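Local coordinates for GTP-binding protein (Sulfolobus solfataricus P2, PDB 2QTF) that hydrolyses GTP as an HflX-family GTPase that associates with the 50S ribosomal subunit and may act in protein synthesis or ribosome biogenesis, at residues Glu11-Glu14 against Glu15-Leu19; Tyr45-Leu48 against Gln49-Asn53; Gln243-Asp246 against Ala247-Thr251. All coordinates share one frame; numbering follows the deposited sequence.

Contact 1: residues Glu11-Glu14 against Glu15-Leu19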
loop_
_atom_site.group_PDB
_atom_site.type_symbol
_atom_site.label_atom_id
_atom_site.label_comp_id
_atom_site.label_asym_id
_atom_site.label_seq_id
_atom_site.Cartn_x
_atom_site.Cartn_y
_atom_site.Cartn_z
ATOM N N GLU A 11 -11.537 -8.310 12.822
ATOM C CA GLU A 11 -11.645 -8.845 11.519
ATOM C C GLU A 11 -10.606 -8.140 10.615
ATOM O O GLU A 11 -9.899 -8.797 9.821
ATOM C CB GLU A 11 -13.079 -8.586 11.028
ATOM C CG GLU A 11 -13.193 -8.594 9.503
ATOM C CD GLU A 11 -14.604 -8.717 8.918
ATOM O OE1 GLU A 11 -15.563 -7.945 9.270
ATOM O OE2 GLU A 11 -14.709 -9.597 8.012
ATOM N N PHE A 12 -10.496 -6.807 10.763
ATOM C CA PHE A 12 -9.585 -6.008 9.911
ATOM C C PHE A 12 -8.254 -5.701 10.491
ATOM O O PHE A 12 -7.416 -5.082 9.810
ATOM C CB PHE A 12 -10.248 -4.727 9.436
ATOM C CG PHE A 12 -11.450 -4.998 8.583
ATOM C CD1 PHE A 12 -11.426 -6.054 7.670
ATOM C CD2 PHE A 12 -12.592 -4.232 8.681
ATOM C CE1 PHE A 12 -12.554 -6.333 6.867
ATOM C CE2 PHE A 12 -13.720 -4.517 7.913
ATOM C CZ PHE A 12 -13.703 -5.557 7.003
ATOM N N GLU A 13 -8.037 -6.102 11.740
ATOM C CA GLU A 13 -6.861 -5.633 12.442
ATOM C C GLU A 13 -5.502 -5.882 11.748
ATOM O O GLU A 13 -4.608 -5.017 11.691
ATOM C CB GLU A 13 -6.813 -6.232 13.856
ATOM C CG GLU A 13 -5.608 -5.811 14.608
ATOM C CD GLU A 13 -5.582 -6.353 16.071
ATOM O OE1 GLU A 13 -6.669 -6.227 16.703
ATOM O OE2 GLU A 13 -4.482 -6.855 16.529
ATOM N N GLU A 14 -5.307 -7.114 11.298
ATOM C CA GLU A 14 -3.994 -7.495 10.687
ATOM C C GLU A 14 -3.792 -6.692 9.403
ATOM O O GLU A 14 -2.690 -6.192 9.158
ATOM C CB GLU A 14 -4.059 -8.952 10.275
ATOM C CG GLU A 14 -2.781 -9.635 9.864
ATOM C CD GLU A 14 -3.021 -11.214 9.863
ATOM O OE1 GLU A 14 -3.890 -11.699 9.067
ATOM O OE2 GLU A 14 -2.440 -11.912 10.737
ATOM N N GLU A 15 -4.825 -6.615 8.579
ATOM C CA GLU A 15 -4.773 -5.821 7.333
ATOM C C GLU A 15 -4.517 -4.321 7.635
ATOM O O GLU A 15 -3.639 -3.689 7.024
ATOM C CB GLU A 15 -6.085 -5.953 6.547
ATOM C CG GLU A 15 -5.955 -5.428 5.103
ATOM C CD GLU A 15 -5.482 -6.520 4.121
ATOM O OE1 GLU A 15 -5.173 -7.695 4.528
ATOM O OE2 GLU A 15 -5.400 -6.200 2.930
ATOM N N ALA A 16 -5.306 -3.744 8.566
ATOM C CA ALA A 16 -5.083 -2.341 8.978
ATOM C C ALA A 16 -3.688 -2.017 9.525
ATOM O O ALA A 16 -3.104 -0.971 9.283
ATOM C CB ALA A 16 -6.171 -1.901 9.987
ATOM N N ILE A 17 -3.138 -2.886 10.337
ATOM C CA ILE A 17 -1.761 -2.714 10.761
ATOM C C ILE A 17 -0.758 -2.547 9.602
ATOM O O ILE A 17 0.094 -1.615 9.594
ATOM C CB ILE A 17 -1.295 -3.886 11.680
ATOM C CG1 ILE A 17 -1.966 -3.765 13.073
ATOM C CG2 ILE A 17 0.258 -3.803 11.898
ATOM C CD1 ILE A 17 -1.903 -5.120 13.834
ATOM N N ALA A 18 -0.880 -3.430 8.655
ATOM C CA ALA A 18 0.028 -3.430 7.477
ATOM C C ALA A 18 -0.282 -2.200 6.617
ATOM O O ALA A 18 0.620 -1.579 6.129
ATOM C CB ALA A 18 -0.178 -4.798 6.671
ATOM N N LEU A 19 -1.540 -1.769 6.485
ATOM C CA LEU A 19 -1.843 -0.415 5.853
ATOM C C LEU A 19 -1.224 0.812 6.607
ATOM O O LEU A 19 -0.672 1.770 6.008
ATOM C CB LEU A 19 -3.333 -0.249 5.689
ATOM C CG LEU A 19 -3.983 -1.289 4.762
ATOM C CD1 LEU A 19 -5.477 -1.286 4.874
ATOM C CD2 LEU A 19 -3.532 -1.026 3.225
HETATM O O HOH W 1 -7.224 -8.356 8.651
#
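Glu13 and Ile17 meet one turn apart near the start of helix 13-22, their side chains side by side and pointing the same way. The contact is made by aliphatic parts: CG of Glu13 lies 3.8 Å from CD1 of Ile17. Glu13 reaches it with an extended chain, CG anti to its own backbone N (chi1 179°), which carries the carboxylate outward to a salt bridge with Lys10, while its methylene CG stays beside Ile17. A glutamate suits this place because its methylenes can lie against an apolar neighbour while the carboxylate pairs with a lysine. Ile17 also leans on the backbone, with CG1 3.2 Å from Glu13 O.

Beneath these side chains runs the first turn of the helix. Ala16 N donates to Phe12 O at 2.8 Å, almost straight at the hydrogen, and Ile17 N donates to Glu13 O at 2.9 Å; the next bond, from Ala18 N to Glu14 O, is weak. One step earlier a water stands in, giving a hydrogen to Glu11 O and accepting from Glu15 N at 3.0 Å, so this early amide is satisfied although the helical bonding has hardly begun. CG of Glu11 lies over one face of the Phe12 ring, toward its rim.

Glu15 bends at chi2 and turns its carboxylate to a salt bridge with Arg238, close to Thr188, a residue inferred to bind GTP; the helix thus lies against the nucleotide-binding domain. Helix 13-22 is the crossover of the beta-alpha-beta unit formed with strands 2-7 and 25-31. Ala16, small enough for close approach, and Ile17 rest on Leu6 of strand 2-7, Ile17 and Glu13 touch Ile30 of strand 25-31, and Leu19 packs against helix 86-97.

Contact 2: residues Tyr45-Leu48 against Gln49-Asn53. With ACT (acetate ion), chain I.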
loop_
_atom_site.group_PDB
_atom_site.type_symbol
_atom_site.label_atom_id
_atom_site.label_comp_id
_atom_site.label_asym_id
_atom_site.label_seq_id
_atom_site.Cartn_x
_atom_site.Cartn_y
_atom_site.Cartn_z
ATOM N N TYR A 45 -15.013 9.740 24.809
ATOM C CA TYR A 45 -14.440 11.015 25.090
ATOM C C TYR A 45 -13.196 10.912 25.947
ATOM O O TYR A 45 -12.220 11.603 25.733
ATOM C CB TYR A 45 -15.516 11.822 25.773
ATOM C CG TYR A 45 -15.140 13.258 26.095
ATOM C CD1 TYR A 45 -15.122 14.228 25.092
ATOM C CD2 TYR A 45 -14.880 13.670 27.451
ATOM C CE1 TYR A 45 -14.855 15.522 25.377
ATOM C CE2 TYR A 45 -14.561 15.007 27.736
ATOM C CZ TYR A 45 -14.613 15.950 26.724
ATOM O OH TYR A 45 -14.335 17.323 26.851
ATOM N N ASP A 46 -13.189 10.025 26.921
ATOM C CA ASP A 46 -12.016 9.913 27.769
ATOM C C ASP A 46 -10.791 9.351 26.972
ATOM O O ASP A 46 -9.675 9.819 27.163
ATOM C CB ASP A 46 -12.248 9.005 28.981
ATOM C CG ASP A 46 -12.841 7.636 28.641
ATOM O OD1 ASP A 46 -12.955 7.151 27.490
ATOM O OD2 ASP A 46 -13.209 6.942 29.611
ATOM N N LYS A 47 -11.006 8.361 26.115
ATOM C CA LYS A 47 -9.902 7.923 25.251
ATOM C C LYS A 47 -9.373 9.078 24.362
ATOM O O LYS A 47 -8.158 9.266 24.129
ATOM C CB LYS A 47 -10.379 6.668 24.446
ATOM C CG LYS A 47 -9.260 6.041 23.709
ATOM C CD LYS A 47 -8.031 5.707 24.542
ATOM C CE LYS A 47 -8.220 4.497 25.473
ATOM N NZ LYS A 47 -6.850 4.029 26.120
ATOM N N LEU A 48 -10.288 9.857 23.839
ATOM C CA LEU A 48 -9.880 11.015 23.021
ATOM C C LEU A 48 -9.003 11.990 23.825
ATOM O O LEU A 48 -8.035 12.569 23.307
ATOM C CB LEU A 48 -11.139 11.712 22.497
ATOM C CG LEU A 48 -10.939 12.860 21.460
ATOM C CD1 LEU A 48 -9.990 12.208 20.320
ATOM C CD2 LEU A 48 -12.314 13.132 20.872
ATOM N N GLN A 49 -9.347 12.181 25.104
ATOM C CA GLN A 49 -8.561 13.087 25.979
ATOM C C GLN A 49 -7.219 12.492 26.240
ATOM O O GLN A 49 -6.203 13.213 26.264
ATOM C CB GLN A 49 -9.226 13.427 27.359
ATOM C CG GLN A 49 -10.598 14.086 27.217
ATOM C CD GLN A 49 -10.610 15.255 26.299
ATOM O OE1 GLN A 49 -9.783 16.155 26.411
ATOM N NE2 GLN A 49 -11.535 15.263 25.341
ATOM N N GLN A 50 -7.146 11.204 26.393
ATOM C CA GLN A 50 -5.847 10.612 26.622
ATOM C C GLN A 50 -4.942 10.817 25.417
ATOM O O GLN A 50 -3.754 11.177 25.524
ATOM C CB GLN A 50 -5.964 9.068 26.789
ATOM C CG GLN A 50 -6.216 8.615 28.152
ATOM C CD GLN A 50 -6.814 7.238 28.196
ATOM O OE1 GLN A 50 -6.379 6.357 27.478
ATOM N NE2 GLN A 50 -7.859 7.057 29.035
ATOM N N ILE A 51 -5.477 10.496 24.254
ATOM C CA ILE A 51 -4.688 10.684 22.954
ATOM C C ILE A 51 -4.366 12.110 22.694
ATOM O O ILE A 51 -3.198 12.411 22.365
ATOM C CB ILE A 51 -5.510 10.125 21.798
ATOM C CG1 ILE A 51 -5.603 8.599 22.012
ATOM C CG2 ILE A 51 -4.920 10.576 20.351
ATOM C CD1 ILE A 51 -6.795 7.946 21.253
ATOM N N LYS A 52 -5.299 13.035 22.940
ATOM C CA LYS A 52 -4.991 14.478 22.804
ATOM C C LYS A 52 -3.732 14.840 23.593
ATOM O O LYS A 52 -2.875 15.586 23.099
ATOM C CB LYS A 52 -6.162 15.329 23.359
ATOM C CG LYS A 52 -5.902 16.836 23.448
ATOM C CD LYS A 52 -6.898 17.500 24.481
ATOM C CE LYS A 52 -8.352 17.538 23.999
ATOM N NZ LYS A 52 -9.329 18.356 24.939
ATOM N N ASN A 53 -3.590 14.303 24.804
ATOM C CA ASN A 53 -2.532 14.770 25.741
ATOM C C ASN A 53 -1.289 13.906 25.769
ATOM O O ASN A 53 -0.410 14.116 26.575
ATOM C CB ASN A 53 -3.110 14.876 27.201
ATOM C CG ASN A 53 -4.067 16.053 27.351
ATOM O OD1 ASN A 53 -3.823 17.067 26.755
ATOM N ND2 ASN A 53 -5.219 15.853 28.001
HETATM C C ACT I . -8.830 3.961 29.589
HETATM O O ACT I . -9.609 3.239 30.019
HETATM O OXT ACT I . -9.225 5.158 28.909
HETATM C CH3 ACT I . -7.631 3.235 29.977
HETATM O O HOH W 2 -12.041 18.135 28.010
#
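Tyr45 O accepts from Gln49 N at 3.0 Å, the first of four successive i to i+4 bonds that make residues 45-52 a short alpha-helix in the N-terminal domain. Asp46, Lys47 and Leu48 offer their carbonyls in turn to Gln50, Ile51 and Lys52, and the bond from Ile51 N to Lys47 O is nearly straight, 175° at the hydrogen.

The side chains give the helix a buried face and a more open flank. Leu48 and Ile51, branched and apolar, face the sheet, where both touch Leu60 of strand 59-62 and Leu78 of helix 68-78. Along the flank where Gln49 touches Glu77 of that helix, Gln49 folds back at chi2 (-51°) and brings NE2 of its amide over one face of the Tyr45 ring, near the rim and 3.3 Å from CE1, with the two planes 39° apart. The amide's other end is used too: Lys52 NZ donates to Gln49 OE1 at 2.7 Å, in the carbonyl plane on a lone pair, while also making a salt bridge with Glu77. Glutamine fits here because one amide can set its nitrogen against a ring and offer its oxygen to a lysine.

Lys47 bends at chi2 and chi3, which brings its ammonium forward along the helix to Gln50 while its CG passes near CD1 of Ile51. The same ammonium is hydrogen-bonded to Tyr31 OH, its strongest polar partner, at the end of strand 25-31. An acetate modelled beside the Gln50 amide is doubtfully placed. Lys47 NZ donates a hydrogen bond to Gln50 OE1 at 2.7 Å, in the carbonyl plane.

Contact 3: residues Gln243-Asp246 against Ala247-Thr251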
loop_
_atom_site.group_PDB
_atom_site.type_symbol
_atom_site.label_atom_id
_atom_site.label_comp_id
_atom_site.label_asym_id
_atom_site.label_seq_id
_atom_site.Cartn_x
_atom_site.Cartn_y
_atom_site.Cartn_z
ATOM N N GLN A 243 -14.563 6.014 -3.798
ATOM C CA GLN A 243 -14.108 7.439 -3.896
ATOM C C GLN A 243 -12.635 7.534 -4.310
ATOM O O GLN A 243 -12.232 8.600 -4.836
ATOM C CB GLN A 243 -14.057 8.167 -2.464
ATOM C CG GLN A 243 -15.324 8.396 -1.725
ATOM C CD GLN A 243 -15.761 7.229 -0.826
ATOM O OE1 GLN A 243 -15.667 6.005 -1.177
ATOM N NE2 GLN A 243 -16.310 7.597 0.327
ATOM N N ILE A 244 -11.835 6.515 -3.963
ATOM C CA ILE A 244 -10.358 6.644 -4.174
ATOM C C ILE A 244 -9.825 5.664 -5.209
ATOM O O ILE A 244 -8.647 5.463 -5.328
ATOM C CB ILE A 244 -9.521 6.587 -2.827
ATOM C CG1 ILE A 244 -9.670 5.240 -2.115
ATOM C CG2 ILE A 244 -10.070 7.708 -1.913
ATOM C CD1 ILE A 244 -8.829 5.098 -0.814
ATOM N N VAL A 245 -10.748 5.034 -5.947
ATOM C CA VAL A 245 -10.311 3.992 -6.911
ATOM C C VAL A 245 -9.516 4.638 -7.974
ATOM O O VAL A 245 -8.515 4.063 -8.363
ATOM C CB VAL A 245 -11.548 3.255 -7.506
ATOM C CG1 VAL A 245 -11.182 2.576 -8.878
ATOM C CG2 VAL A 245 -12.025 2.236 -6.551
ATOM N N ASP A 246 -9.843 5.839 -8.465
ATOM C CA ASP A 246 -8.961 6.377 -9.474
ATOM C C ASP A 246 -7.571 6.787 -8.957
ATOM O O ASP A 246 -6.583 6.614 -9.672
ATOM C CB ASP A 246 -9.425 7.671 -10.126
ATOM C CG ASP A 246 -10.650 7.461 -11.093
ATOM O OD1 ASP A 246 -10.955 6.334 -11.507
ATOM O OD2 ASP A 246 -11.247 8.482 -11.368
ATOM N N ALA A 247 -7.526 7.426 -7.779
ATOM C CA ALA A 247 -6.217 7.703 -7.229
ATOM C C ALA A 247 -5.403 6.413 -7.086
ATOM O O ALA A 247 -4.169 6.443 -7.286
ATOM C CB ALA A 247 -6.350 8.405 -5.888
ATOM N N PHE A 248 -6.054 5.309 -6.675
ATOM C CA PHE A 248 -5.325 4.026 -6.473
ATOM C C PHE A 248 -4.744 3.550 -7.782
ATOM O O PHE A 248 -3.525 3.306 -7.927
ATOM C CB PHE A 248 -6.277 2.908 -5.888
ATOM C CG PHE A 248 -5.657 1.574 -5.918
ATOM C CD1 PHE A 248 -4.498 1.283 -5.163
ATOM C CD2 PHE A 248 -6.206 0.562 -6.780
ATOM C CE1 PHE A 248 -3.844 0.008 -5.256
ATOM C CE2 PHE A 248 -5.585 -0.699 -6.872
ATOM C CZ PHE A 248 -4.423 -0.987 -6.064
ATOM N N PHE A 249 -5.627 3.385 -8.778
ATOM C CA PHE A 249 -5.140 2.887 -10.070
ATOM C C PHE A 249 -4.083 3.736 -10.734
ATOM O O PHE A 249 -3.103 3.245 -11.326
ATOM C CB PHE A 249 -6.316 2.571 -11.022
ATOM C CG PHE A 249 -6.913 1.287 -10.720
ATOM C CD1 PHE A 249 -6.175 0.121 -10.920
ATOM C CD2 PHE A 249 -8.186 1.201 -10.118
ATOM C CE1 PHE A 249 -6.676 -1.138 -10.575
ATOM C CE2 PHE A 249 -8.713 -0.052 -9.770
ATOM C CZ PHE A 249 -7.961 -1.243 -10.010
ATOM N N VAL A 250 -4.237 5.005 -10.673
ATOM C CA VAL A 250 -3.226 5.859 -11.288
ATOM C C VAL A 250 -1.876 5.756 -10.580
ATOM O O VAL A 250 -0.797 5.731 -11.179
ATOM C CB VAL A 250 -3.717 7.343 -11.311
ATOM C CG1 VAL A 250 -2.703 8.207 -11.961
ATOM C CG2 VAL A 250 -5.003 7.496 -12.180
ATOM N N THR A 251 -1.898 5.748 -9.260
ATOM C CA THR A 251 -0.660 5.500 -8.492
ATOM C C THR A 251 -0.058 4.101 -8.833
ATOM O O THR A 251 1.155 3.975 -8.977
ATOM C CB THR A 251 -0.975 5.557 -6.931
ATOM O OG1 THR A 251 -1.497 6.839 -6.656
ATOM C CG2 THR A 251 0.328 5.332 -6.030
HETATM O O HOH W 3 -9.854 8.690 -6.728
#
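Val245 sets CG1 anti to its backbone N (chi1 158°), and Phe249, with chi1 at -80°, swings its ring back toward the preceding turn; the two side chains then lie side by side, pointing the same way. CG1 of Val245 meets the edge of the ring in its plane, 3.5 Å from CD2 of Phe249. CD2 of the neighbouring Phe248 stands over the centre of the Phe249 ring, 3.8 Å above its plane.

The backbone below is the opening of helix 245-253, with Ile244 at the N-cap position. Phe249 N gives Val245 O a bond of 3.0 Å that is straight at the hydrogen, flanked by those from Phe248 N to Ile244 O and from Val250 N to Asp246 O. A water bridges Gln243 O to Ala247 N. Further on, Ala247 O accepts from Thr251 OG1 at 2.8 Å and from Thr251 N, the two reaching it from opposite faces of its plane.

Ile244 packs on helix 86-97, and Phe248 lies near Val234, predicted to be part of the GTP-binding site. Both are buried, and apolar side chains suit those places; Val245 and Phe249 lie where cover is partial. Thr251 is buried beside helix 101-121. The turn is held by backbone bonds, with Val245 and Phe249 adding an apolar contact, and the buried Thr251 hydroxyl is satisfied within the helix itself.

In the fold
Each contact joins successive turns of one helix, in three different helices. Contacts 1 and 2 belong to the N-terminal domain and border its parallel sheet, their centres about 23 Å apart; contact 3 lies in the G domain, about 20 Å from contact 1 and 33 Å from contact 2, between centres. Contact 1 is a surface contact, whereas contacts 2 and 3 are partly buried. Helix 86-97 is a shared neighbour of contacts 1 and 3. Chemistry follows place: glutamates dominate contact 1, one of them bridging to the nucleotide-binding domain; amides and lysines, with a salt bridge to helix 68-78, mark contact 2; aromatic and branched apolar groups mark contact 3.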